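Local coordinates for lectin (PDB 4HR6), which probably binds carbohydrate as a non-toxic, three-chain seed lectin related to type II ribosome-inactivating proteins, at residues Ile143-Asp148 / Glu172-Asn177. Numbering follows the deposited sequence.
Sequences IVSLED and ELYNSN
With chi1 at 66°, the hydroxyl of S145 sits between its own backbone N and carbonyl carbon and faces the strand, while L173, its CG anti to the carbonyl carbon, brings its methyl groups near the helix. S145 OG accepts a weak hydrogen bond from the backbone N of Y174, 3.3 Å away and fairly straight at 159°. The stronger bond of this hydroxyl runs to the carbonyl of L141, one turn earlier, so OG is held by its own helix and links it to the strand as well. Serine suits the place: its small size is consistent with an axis distance of 7.0 Å between helix and strand, yet it is polar enough to meet a peptide N-H. S145 CB lies 3.9 Å from Y174 CD1, in the plane of the ring and at its edge. L173 CD2 also rests 3.7 Å from S145 O, and L173 CD1 meets L146 CD2 at 4.0 Å, the two leucines crossing at about a right angle. L146, a branched apolar side chain, also packs on F122 and on Y264 of another chain of the assembly. The helix and strand run roughly antiparallel. Here the long helix 141-159 packs against the two-stranded antiparallel sheet 166-174/180-185, as in the C-terminal part of the ribosome-inactivating protein fold, beside that other chain.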
ATOM      1  N   ILE B 143      -5.875  -8.245   8.387  1.00 31.81           N
ATOM      2  CA  ILE B 143      -5.017  -7.565   9.338  1.00 31.70           C
ATOM      3  C   ILE B 143      -3.838  -8.462   9.753  1.00 31.56           C
ATOM      4  O   ILE B 143      -2.698  -8.049   9.687  1.00 29.49           O
ATOM      5  CB  ILE B 143      -5.826  -7.076  10.555  1.00 31.73           C
ATOM      6  CG1 ILE B 143      -6.734  -5.915  10.098  1.00 34.36           C
ATOM      7  CG2 ILE B 143      -4.906  -6.643  11.689  1.00 33.56           C
ATOM      8  CD1 ILE B 143      -7.557  -5.219  11.158  1.00 34.28           C
ATOM      9  N   VAL B 144      -4.123  -9.693  10.149  1.00 32.25           N
ATOM     10  CA  VAL B 144      -3.102 -10.601  10.650  1.00 33.11           C
ATOM     11  C   VAL B 144      -1.990 -10.865   9.645  1.00 32.79           C
ATOM     12  O   VAL B 144      -0.824 -10.917  10.040  1.00 32.35           O
ATOM     13  CB  VAL B 144      -3.730 -11.912  11.144  1.00 35.50           C
ATOM     14  CG1 VAL B 144      -2.693 -13.009  11.305  1.00 38.58           C
ATOM     15  CG2 VAL B 144      -4.430 -11.668  12.472  1.00 37.67           C
ATOM     16  N   SER B 145      -2.335 -11.026   8.367  1.00 32.17           N
ATOM     17  CA  SER B 145      -1.338 -11.297   7.321  1.00 32.62           C
ATOM     18  C   SER B 145      -0.400 -10.101   7.089  1.00 32.51           C
ATOM     19  O   SER B 145       0.768 -10.276   6.762  1.00 33.47           O
ATOM     20  CB  SER B 145      -2.005 -11.742   6.004  1.00 32.46           C
ATOM     21  OG  SER B 145      -2.774 -10.715   5.412  1.00 33.68           O
ATOM     22  N   LEU B 146      -0.904  -8.889   7.284  1.00 29.57           N
ATOM     23  CA  LEU B 146      -0.058  -7.711   7.237  1.00 27.16           C
ATOM     24  C   LEU B 146       0.915  -7.708   8.420  1.00 27.43           C
ATOM     25  O   LEU B 146       2.107  -7.489   8.242  1.00 27.00           O
ATOM     26  CB  LEU B 146      -0.897  -6.442   7.270  1.00 28.64           C
ATOM     27  CG  LEU B 146      -1.793  -6.156   6.067  1.00 27.93           C
ATOM     28  CD1 LEU B 146      -2.671  -4.939   6.364  1.00 29.09           C
ATOM     29  CD2 LEU B 146      -0.961  -5.919   4.826  1.00 26.70           C
ATOM     30  N   GLU B 147       0.406  -7.969   9.622  1.00 27.10           N
ATOM     31  CA  GLU B 147       1.250  -7.969  10.823  1.00 28.64           C
ATOM     32  C   GLU B 147       2.384  -8.989  10.706  1.00 28.72           C
ATOM     33  O   GLU B 147       3.547  -8.671  10.944  1.00 27.40           O
ATOM     34  CB  GLU B 147       0.413  -8.259  12.068  1.00 28.77           C
ATOM     35  CG  GLU B 147      -0.544  -7.124  12.441  1.00 27.97           C
ATOM     36  CD  GLU B 147      -1.490  -7.496  13.569  1.00 28.59           C
ATOM     37  OE1 GLU B 147      -1.391  -8.610  14.102  1.00 31.53           O
ATOM     38  OE2 GLU B 147      -2.357  -6.686  13.927  1.00 27.90           O
ATOM     39  N   ASP B 148       2.030 -10.201  10.317  1.00 29.77           N
ATOM     40  CA  ASP B 148       2.979 -11.289  10.225  1.00 33.31           C
ATOM     41  C   ASP B 148       4.008 -11.127   9.091  1.00 33.74           C
ATOM     42  O   ASP B 148       5.087 -11.714   9.158  1.00 33.61           O
ATOM     43  CB  ASP B 148       2.237 -12.620  10.069  1.00 34.74           C
ATOM     44  CG  ASP B 148       1.491 -13.038  11.332  1.00 37.73           C
ATOM     45  OD1 ASP B 148       1.716 -12.471  12.421  1.00 38.14           O
ATOM     46  OD2 ASP B 148       0.666 -13.954  11.225  1.00 40.37           O
ATOM     47  N   GLU B 172       2.152 -13.459   0.650  1.00 38.18           N
ATOM     48  CA  GLU B 172       0.776 -13.912   0.661  1.00 41.31           C
ATOM     49  C   GLU B 172      -0.063 -13.049   1.584  1.00 38.82           C
ATOM     50  O   GLU B 172       0.062 -13.129   2.798  1.00 38.75           O
ATOM     51  CB  GLU B 172       0.708 -15.367   1.134  1.00 45.16           C
ATOM     52  CG  GLU B 172       1.716 -16.262   0.439  1.00 50.75           C
ATOM     53  CD  GLU B 172       1.398 -17.734   0.579  1.00 53.62           C
ATOM     54  OE1 GLU B 172       1.262 -18.224   1.717  1.00 61.93           O
ATOM     55  OE2 GLU B 172       1.282 -18.400  -0.457  1.00 56.47           O
ATOM     56  N   LEU B 173      -0.910 -12.208   1.003  1.00 39.29           N
ATOM     57  CA  LEU B 173      -1.827 -11.386   1.785  1.00 39.17           C
ATOM     58  C   LEU B 173      -3.270 -11.789   1.534  1.00 38.79           C
ATOM     59  O   LEU B 173      -3.584 -12.419   0.530  1.00 40.65           O
ATOM     60  CB  LEU B 173      -1.638  -9.920   1.448  1.00 39.94           C
ATOM     61  CG  LEU B 173      -0.278  -9.304   1.771  1.00 41.92           C
ATOM     62  CD1 LEU B 173      -0.310  -7.830   1.405  1.00 42.81           C
ATOM     63  CD2 LEU B 173       0.081  -9.485   3.239  1.00 42.62           C
ATOM     64  N   TYR B 174      -4.135 -11.432   2.472  1.00 38.07           N
ATOM     65  CA  TYR B 174      -5.552 -11.678   2.370  1.00 37.33           C
ATOM     66  C   TYR B 174      -6.319 -10.378   2.297  1.00 38.24           C
ATOM     67  O   TYR B 174      -5.905  -9.390   2.881  1.00 35.77           O
ATOM     68  CB  TYR B 174      -6.029 -12.490   3.568  1.00 38.88           C
ATOM     69  CG  TYR B 174      -5.546 -13.896   3.509  1.00 40.26           C
ATOM     70  CD1 TYR B 174      -4.332 -14.252   4.075  1.00 42.18           C
ATOM     71  CD2 TYR B 174      -6.281 -14.874   2.851  1.00 44.00           C
ATOM     72  CE1 TYR B 174      -3.867 -15.551   4.021  1.00 44.33           C
ATOM     73  CE2 TYR B 174      -5.824 -16.181   2.783  1.00 45.83           C
ATOM     74  CZ  TYR B 174      -4.618 -16.510   3.369  1.00 47.42           C
ATOM     75  OH  TYR B 174      -4.151 -17.803   3.308  1.00 49.43           O
ATOM     76  N   ASN B 175      -7.443 -10.386   1.571  1.00 40.07           N
ATOM     77  CA  ASN B 175      -8.359  -9.245   1.563  1.00 37.94           C
ATOM     78  C   ASN B 175      -9.436  -9.466   2.593  1.00 36.18           C
ATOM     79  O   ASN B 175      -9.426 -10.484   3.276  1.00 35.28           O
ATOM     80  CB  ASN B 175      -8.904  -8.934   0.151  1.00 39.56           C
ATOM     81  CG  ASN B 175      -9.884  -9.976  -0.389  1.00 40.55           C
ATOM     82  OD1 ASN B 175     -10.339 -10.895   0.297  1.00 41.05           O
ATOM     83  ND2 ASN B 175     -10.207  -9.823  -1.655  1.00 44.33           N
ATOM     84  N   SER B 176     -10.331  -8.497   2.740  1.00 37.69           N
ATOM     85  CA  SER B 176     -11.401  -8.587   3.737  1.00 42.29           C
ATOM     86  C   SER B 176     -12.416  -9.713   3.484  1.00 43.78           C
ATOM     87  O   SER B 176     -13.164 -10.068   4.386  1.00 45.97           O
ATOM     88  CB  SER B 176     -12.143  -7.251   3.866  1.00 41.98           C
ATOM     89  OG  SER B 176     -11.241  -6.182   4.044  1.00 40.80           O
ATOM     90  N   ASN B 177     -12.441 -10.282   2.285  1.00 46.06           N
ATOM     91  CA  ASN B 177     -13.277 -11.457   2.031  1.00 48.95           C
ATOM     92  C   ASN B 177     -12.493 -12.761   2.168  1.00 48.20           C
ATOM     93  O   ASN B 177     -12.948 -13.818   1.728  1.00 49.18           O
ATOM     94  CB  ASN B 177     -13.930 -11.367   0.644  1.00 55.62           C
ATOM     95  CG  ASN B 177     -14.988 -10.277   0.565  1.00 61.22           C
ATOM     96  OD1 ASN B 177     -15.787 -10.093   1.487  1.00 63.27           O
ATOM     97  ND2 ASN B 177     -14.998  -9.546  -0.541  1.00 66.13           N
TER